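Local coordinates for protein possible glutathione S-transferase (Rhodopseudomonas palustris, PDB 3M8N) that probably acts as a glutathione transferase, joining the thiol of glutathione to electrophilic compounds, at residues 112-117 and 122-127. Residues are numbered along the deposited sequence; the frame is centred on the assembly and turned at random.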
loop_
_atom_site.group_PDB
_atom_site.type_symbol
_atom_site.label_atom_id
_atom_site.label_comp_id
_atom_site.label_asym_id
_atom_site.label_seq_id
_atom_site.Cartn_x
_atom_site.Cartn_y
_atom_site.Cartn_z
ATOM N N TYR A 112 -7.974 2.323 -15.922
ATOM C CA TYR A 112 -8.670 3.606 -15.796
ATOM C C TYR A 112 -7.873 4.772 -16.362
ATOM O O TYR A 112 -8.386 5.658 -17.057
ATOM C CB TYR A 112 -9.042 3.888 -14.318
ATOM C CG TYR A 112 -9.598 5.283 -14.112
ATOM C CD1 TYR A 112 -10.911 5.585 -14.463
ATOM C CD2 TYR A 112 -8.792 6.303 -13.608
ATOM C CE1 TYR A 112 -11.415 6.848 -14.310
ATOM C CE2 TYR A 112 -9.279 7.580 -13.449
ATOM C CZ TYR A 112 -10.592 7.842 -13.811
ATOM O OH TYR A 112 -11.078 9.100 -13.675
ATOM N N PHE A 113 -6.599 4.816 -16.019
ATOM C CA PHE A 113 -5.830 5.980 -16.387
ATOM C C PHE A 113 -5.717 6.035 -17.895
ATOM O O PHE A 113 -5.978 7.075 -18.506
ATOM C CB PHE A 113 -4.434 5.943 -15.741
ATOM C CG PHE A 113 -3.598 7.125 -16.090
ATOM C CD1 PHE A 113 -3.794 8.341 -15.440
ATOM C CD2 PHE A 113 -2.640 7.043 -17.091
ATOM C CE1 PHE A 113 -3.029 9.465 -15.780
ATOM C CE2 PHE A 113 -1.868 8.146 -17.440
ATOM C CZ PHE A 113 -2.048 9.353 -16.786
ATOM N N TRP A 114 -5.310 4.901 -18.461
ATOM C CA TRP A 114 -4.960 4.808 -19.894
ATOM C C TRP A 114 -6.180 4.741 -20.785
ATOM O O TRP A 114 -6.252 5.461 -21.766
ATOM C CB TRP A 114 -3.977 3.639 -20.160
ATOM C CG TRP A 114 -2.646 3.947 -19.596
ATOM C CD1 TRP A 114 -2.099 3.457 -18.443
ATOM C CD2 TRP A 114 -1.701 4.867 -20.128
ATOM N NE1 TRP A 114 -0.872 4.026 -18.228
ATOM C CE2 TRP A 114 -0.604 4.890 -19.257
ATOM C CE3 TRP A 114 -1.680 5.672 -21.269
ATOM C CZ2 TRP A 114 0.505 5.672 -19.488
ATOM C CZ3 TRP A 114 -0.578 6.446 -21.505
ATOM C CH2 TRP A 114 0.510 6.439 -20.619
ATOM N N LEU A 115 -7.159 3.931 -20.382
ATOM C CA LEU A 115 -8.356 3.751 -21.189
ATOM C C LEU A 115 -9.400 4.836 -21.011
ATOM O O LEU A 115 -10.190 5.075 -21.892
ATOM C CB LEU A 115 -8.976 2.374 -20.979
ATOM C CG LEU A 115 -8.048 1.192 -21.146
ATOM C CD1 LEU A 115 -8.833 -0.115 -21.007
ATOM C CD2 LEU A 115 -7.202 1.252 -22.465
ATOM N N CYS A 116 -9.420 5.496 -19.873
ATOM C CA CYS A 116 -10.468 6.483 -19.624
ATOM C C CYS A 116 -9.920 7.882 -19.529
ATOM O O CYS A 116 -10.616 8.818 -19.879
ATOM C CB CYS A 116 -11.374 6.178 -18.386
ATOM S SG CYS A 116 -12.178 4.495 -18.174
ATOM N N LEU A 117 -8.692 8.061 -19.071
ATOM C CA LEU A 117 -8.239 9.430 -18.817
ATOM C C LEU A 117 -7.310 10.062 -19.874
ATOM O O LEU A 117 -7.443 11.234 -20.219
ATOM C CB LEU A 117 -7.621 9.461 -17.430
ATOM C CG LEU A 117 -7.507 10.720 -16.600
ATOM C CD1 LEU A 117 -8.853 11.407 -16.472
ATOM C CD2 LEU A 117 -6.984 10.280 -15.240
ATOM N N ARG A 122 -5.604 4.018 -25.200
ATOM C CA ARG A 122 -5.748 2.568 -25.501
ATOM C C ARG A 122 -4.703 2.069 -26.474
ATOM O O ARG A 122 -4.127 0.980 -26.288
ATOM C CB ARG A 122 -7.114 2.205 -26.087
ATOM C CG ARG A 122 -7.253 0.672 -26.528
ATOM C CD ARG A 122 -8.722 0.259 -26.897
ATOM N NE ARG A 122 -9.732 0.884 -26.012
ATOM C CZ ARG A 122 -10.282 0.301 -24.943
ATOM N NH1 ARG A 122 -9.941 -0.949 -24.612
ATOM N NH2 ARG A 122 -11.186 0.966 -24.216
ATOM N N ASP A 123 -4.470 2.852 -27.516
ATOM C CA ASP A 123 -3.461 2.500 -28.493
ATOM C C ASP A 123 -2.051 2.525 -28.004
ATOM O O ASP A 123 -1.187 1.775 -28.499
ATOM C CB ASP A 123 -3.639 3.305 -29.750
ATOM C CG ASP A 123 -4.612 2.616 -30.703
ATOM O OD1 ASP A 123 -4.146 2.291 -31.827
ATOM O OD2 ASP A 123 -5.809 2.343 -30.311
ATOM N N LEU A 124 -1.836 3.338 -26.974
ATOM C CA LEU A 124 -0.549 3.391 -26.312
ATOM C C LEU A 124 -0.305 2.179 -25.411
ATOM O O LEU A 124 0.829 1.923 -25.049
ATOM C CB LEU A 124 -0.391 4.714 -25.548
ATOM C CG LEU A 124 -0.308 5.914 -26.478
ATOM C CD1 LEU A 124 -0.589 7.191 -25.741
ATOM C CD2 LEU A 124 1.065 5.932 -27.127
ATOM N N GLN A 125 -1.337 1.415 -25.048
ATOM C CA GLN A 125 -1.082 0.337 -24.086
ATOM C C GLN A 125 -1.627 -1.033 -24.440
ATOM O O GLN A 125 -1.983 -1.827 -23.554
ATOM C CB GLN A 125 -1.503 0.739 -22.658
ATOM C CG GLN A 125 -0.823 1.974 -22.105
ATOM C CD GLN A 125 0.585 1.756 -21.570
ATOM O OE1 GLN A 125 1.009 0.639 -21.305
ATOM N NE2 GLN A 125 1.317 2.859 -21.387
ATOM N N THR A 126 -1.646 -1.329 -25.730
ATOM C CA THR A 126 -2.268 -2.564 -26.209
ATOM C C THR A 126 -1.595 -3.800 -25.640
ATOM O O THR A 126 -2.229 -4.809 -25.427
ATOM C CB THR A 126 -2.269 -2.629 -27.735
ATOM O OG1 THR A 126 -0.912 -2.575 -28.182
ATOM C CG2 THR A 126 -3.107 -1.449 -28.363
ATOM N N HIS A 127 -0.308 -3.699 -25.364
ATOM C CA HIS A 127 0.421 -4.804 -24.763
ATOM C C HIS A 127 0.112 -5.010 -23.274
ATOM O O HIS A 127 0.386 -6.080 -22.728
ATOM C CB HIS A 127 1.939 -4.620 -24.935
ATOM C CG HIS A 127 2.383 -4.451 -26.361
ATOM N ND1 HIS A 127 2.150 -5.402 -27.340
ATOM C CD2 HIS A 127 3.067 -3.448 -26.970
ATOM C CE1 HIS A 127 2.646 -4.979 -28.492
ATOM N NE2 HIS A 127 3.210 -3.798 -28.296
#
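Gln125 lies over one face of the Trp114 indole. Its CG makes a CH-pi contact with the five-membered ring, over the face and 3.8 Å from the ring centroid. A bend at chi2 (-80°) then carries the amide on across the ring, so that NE2 sits over the six-membered part, 3.5 Å from Trp114 CZ2 and near its rim. The amide is tilted against the indole, the two planes standing 46° apart. Phe113 CD2 lies over the opposite face of the indole, toward its rim; the ring of Trp132, from helix 129-146, meets the Trp114 ring with the two planes nearly parallel. At the benzene end, Leu124 CD1 comes obliquely to Trp114 CZ3 at 4.3 Å. This surface contact joins the last turns of helix 87-117, in the all-helical C-terminal domain of the GST fold, to the loop that leads into helix 129-146. With Trp114 cut back to an alanine, Gln125 CG and NE2 would probably lose the indole face beneath them and a gap would open beside Trp132. Along the same helix, Leu115 leans on Arg122, its CD2 packed 3.6 Å from Arg122 CA. Because Arg122 bends at chi3 (-38°), its guanidinium folds back over the leucine, and CD2 lies beneath the centre of that flat group, 4.1 Å from Arg122 CZ. The charged end is fixed by a salt bridge from Arg122 NH1 to Asp176, which the Leu115 side chain also touches.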